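Local atomic coordinates of 14-3-3 protein (Cryptosporidium parvum, PDB entry 3EFZ), a protein that belongs to the 14-3-3 family and probably binds phosphoserine-containing partner proteins in cell signalling. Residues B[198-201]-B[202-206]. Residues are numbered along the deposited sequence; the frame is centred on the assembly and turned at random.
Sequences TILN and YTILK
Asn201 and Ile204 stand side by side on helix 193-207 and point the same way. Asn201 OD1 lies 4.0 Å from Ile204 CD1, a loose polar-to-methyl touch. The amide's firmer tie is outside: ND2 hydrogen-bonds to Asp150 of helix 138-158. With CG1 anti to the carbonyl carbon and beside the backbone N (chi1 -65°), Ile204 brings CG1 to 3.1 Å from Leu200 O. Ile204 CD1 then lies 4.2 Å from Leu200 CG, an apolar contact. Backbone bonds run from each residue to the fourth one on, as in any alpha helix; Tyr202 N to Thr198 O measures 3.1 Å. Tyr202 sets its CB 3.5 Å from the same Thr198 O, while its ring turns away. Lys206 CE sits over the ring centre, and the Tyr202 OH is hydrogen-bonded to Glu176 of helix 161-185. Thr203 adds a second grip one turn back. Thr203 N and Thr203 OG1 both donate to Ile199 O, each at 2.8 Å. Thr203 OG1 comes from above the carbonyl plane, 43° out of it; Thr203 N is tilted only 21°. This shared acceptor satisfies a buried hydroxyl within the helix. The Asn201 side chain also touches Arg153, a predicted phosphoserine-contacting residue. The bond to Asp150 helps to orient the Asn201 amide beside that predicted site, consistent with a place in the 14-3-3 ligand groove.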
ATOM      1  N   THR B 198       8.803  13.073  14.954  1.00 34.05           N
ATOM      2  CA  THR B 198       9.513  12.136  15.803  1.00 33.85           C
ATOM      3  C   THR B 198       8.959  12.136  17.222  1.00 34.49           C
ATOM      4  O   THR B 198       8.742  11.071  17.797  1.00 34.99           O
ATOM      5  CB  THR B 198      11.040  12.387  15.774  1.00 34.67           C
ATOM      6  OG1 THR B 198      11.461  12.566  14.406  1.00 33.80           O
ATOM      7  CG2 THR B 198      11.788  11.194  16.379  1.00 33.02           C
ATOM      8  N   ILE B 199       8.735  13.334  17.767  1.00 34.34           N
ATOM      9  CA  ILE B 199       8.041  13.527  19.042  1.00 34.56           C
ATOM     10  C   ILE B 199       6.699  12.791  19.063  1.00 35.02           C
ATOM     11  O   ILE B 199       6.381  12.105  20.041  1.00 35.68           O
ATOM     12  CB  ILE B 199       7.828  15.055  19.340  1.00 34.09           C
ATOM     13  CG1 ILE B 199       9.176  15.794  19.473  1.00 34.39           C
ATOM     14  CG2 ILE B 199       6.893  15.286  20.570  1.00 33.42           C
ATOM     15  CD1 ILE B 199       9.907  15.602  20.824  1.00 35.30           C
ATOM     16  N   LEU B 200       5.926  12.940  17.984  1.00 35.67           N
ATOM     17  CA  LEU B 200       4.581  12.377  17.883  1.00 36.25           C
ATOM     18  C   LEU B 200       4.573  10.856  17.916  1.00 36.64           C
ATOM     19  O   LEU B 200       3.762  10.267  18.629  1.00 36.75           O
ATOM     20  CB  LEU B 200       3.842  12.873  16.625  1.00 35.95           C
ATOM     21  CG  LEU B 200       2.441  12.265  16.358  1.00 36.65           C
ATOM     22  CD1 LEU B 200       1.405  12.684  17.408  1.00 34.85           C
ATOM     23  CD2 LEU B 200       1.921  12.573  14.946  1.00 36.91           C
ATOM     24  N   ASN B 201       5.458  10.227  17.141  1.00 37.14           N
ATOM     25  CA  ASN B 201       5.556   8.774  17.135  1.00 37.72           C
ATOM     26  C   ASN B 201       6.065   8.189  18.463  1.00 37.91           C
ATOM     27  O   ASN B 201       5.576   7.141  18.916  1.00 38.52           O
ATOM     28  CB  ASN B 201       6.364   8.308  15.925  1.00 38.05           C
ATOM     29  CG  ASN B 201       5.575   8.444  14.621  1.00 37.89           C
ATOM     30  OD1 ASN B 201       4.579   9.160  14.557  1.00 37.57           O
ATOM     31  ND2 ASN B 201       6.029   7.778  13.584  1.00 40.60           N
ATOM     32  N   TYR B 202       7.008   8.891  19.089  1.00 37.55           N
ATOM     33  CA  TYR B 202       7.499   8.530  20.425  1.00 38.40           C
ATOM     34  C   TYR B 202       6.391   8.691  21.451  1.00 38.26           C
ATOM     35  O   TYR B 202       6.240   7.840  22.317  1.00 38.58           O
ATOM     36  CB  TYR B 202       8.721   9.380  20.807  1.00 38.25           C
ATOM     37  CG  TYR B 202       9.545   8.901  22.005  1.00 38.75           C
ATOM     38  CD1 TYR B 202       9.369   7.630  22.562  1.00 38.34           C
ATOM     39  CD2 TYR B 202      10.528   9.717  22.546  1.00 37.32           C
ATOM     40  CE1 TYR B 202      10.131   7.201  23.642  1.00 37.52           C
ATOM     41  CE2 TYR B 202      11.300   9.297  23.629  1.00 39.93           C
ATOM     42  CZ  TYR B 202      11.094   8.033  24.169  1.00 38.89           C
ATOM     43  OH  TYR B 202      11.864   7.618  25.238  1.00 39.83           O
ATOM     44  N   THR B 203       5.628   9.784  21.347  1.00 38.20           N
ATOM     45  CA  THR B 203       4.437  10.002  22.170  1.00 38.25           C
ATOM     46  C   THR B 203       3.437   8.852  22.012  1.00 37.79           C
ATOM     47  O   THR B 203       2.894   8.388  23.009  1.00 37.97           O
ATOM     48  CB  THR B 203       3.746  11.351  21.853  1.00 38.30           C
ATOM     49  OG1 THR B 203       4.630  12.431  22.185  1.00 39.43           O
ATOM     50  CG2 THR B 203       2.459  11.509  22.639  1.00 39.24           C
ATOM     51  N   ILE B 204       3.233   8.382  20.779  1.00 37.03           N
ATOM     52  CA  ILE B 204       2.360   7.229  20.503  1.00 36.98           C
ATOM     53  C   ILE B 204       2.864   5.942  21.188  1.00 36.60           C
ATOM     54  O   ILE B 204       2.061   5.190  21.794  1.00 36.08           O
ATOM     55  CB  ILE B 204       2.153   7.015  18.980  1.00 37.65           C
ATOM     56  CG1 ILE B 204       1.401   8.199  18.362  1.00 37.03           C
ATOM     57  CG2 ILE B 204       1.403   5.709  18.709  1.00 38.28           C
ATOM     58  CD1 ILE B 204       1.436   8.222  16.830  1.00 37.64           C
ATOM     59  N   LEU B 205       4.180   5.715  21.124  1.00 35.54           N
ATOM     60  CA  LEU B 205       4.809   4.577  21.793  1.00 35.32           C
ATOM     61  C   LEU B 205       4.583   4.618  23.297  1.00 35.48           C
ATOM     62  O   LEU B 205       4.247   3.586  23.896  1.00 35.47           O
ATOM     63  CB  LEU B 205       6.316   4.528  21.506  1.00 35.54           C
ATOM     64  CG  LEU B 205       7.153   3.359  22.044  1.00 35.72           C
ATOM     65  CD1 LEU B 205       6.855   2.050  21.280  1.00 34.67           C
ATOM     66  CD2 LEU B 205       8.644   3.710  21.948  1.00 35.26           C
ATOM     67  N   LYS B 206       4.759   5.802  23.886  1.00 34.58           N
ATOM     68  CA  LYS B 206       4.560   6.022  25.316  1.00 35.05           C
ATOM     69  C   LYS B 206       3.111   5.808  25.735  1.00 35.24           C
ATOM     70  O   LYS B 206       2.839   5.152  26.749  1.00 35.77           O
ATOM     71  CB  LYS B 206       4.981   7.445  25.723  1.00 34.87           C
ATOM     72  CG  LYS B 206       6.474   7.736  25.667  1.00 35.07           C
ATOM     73  CD  LYS B 206       6.708   9.230  25.864  1.00 35.22           C
ATOM     74  CE  LYS B 206       8.167   9.597  25.650  1.00 36.64           C
ATOM     75  NZ  LYS B 206       9.032   9.341  26.828  1.00 36.78           N
TER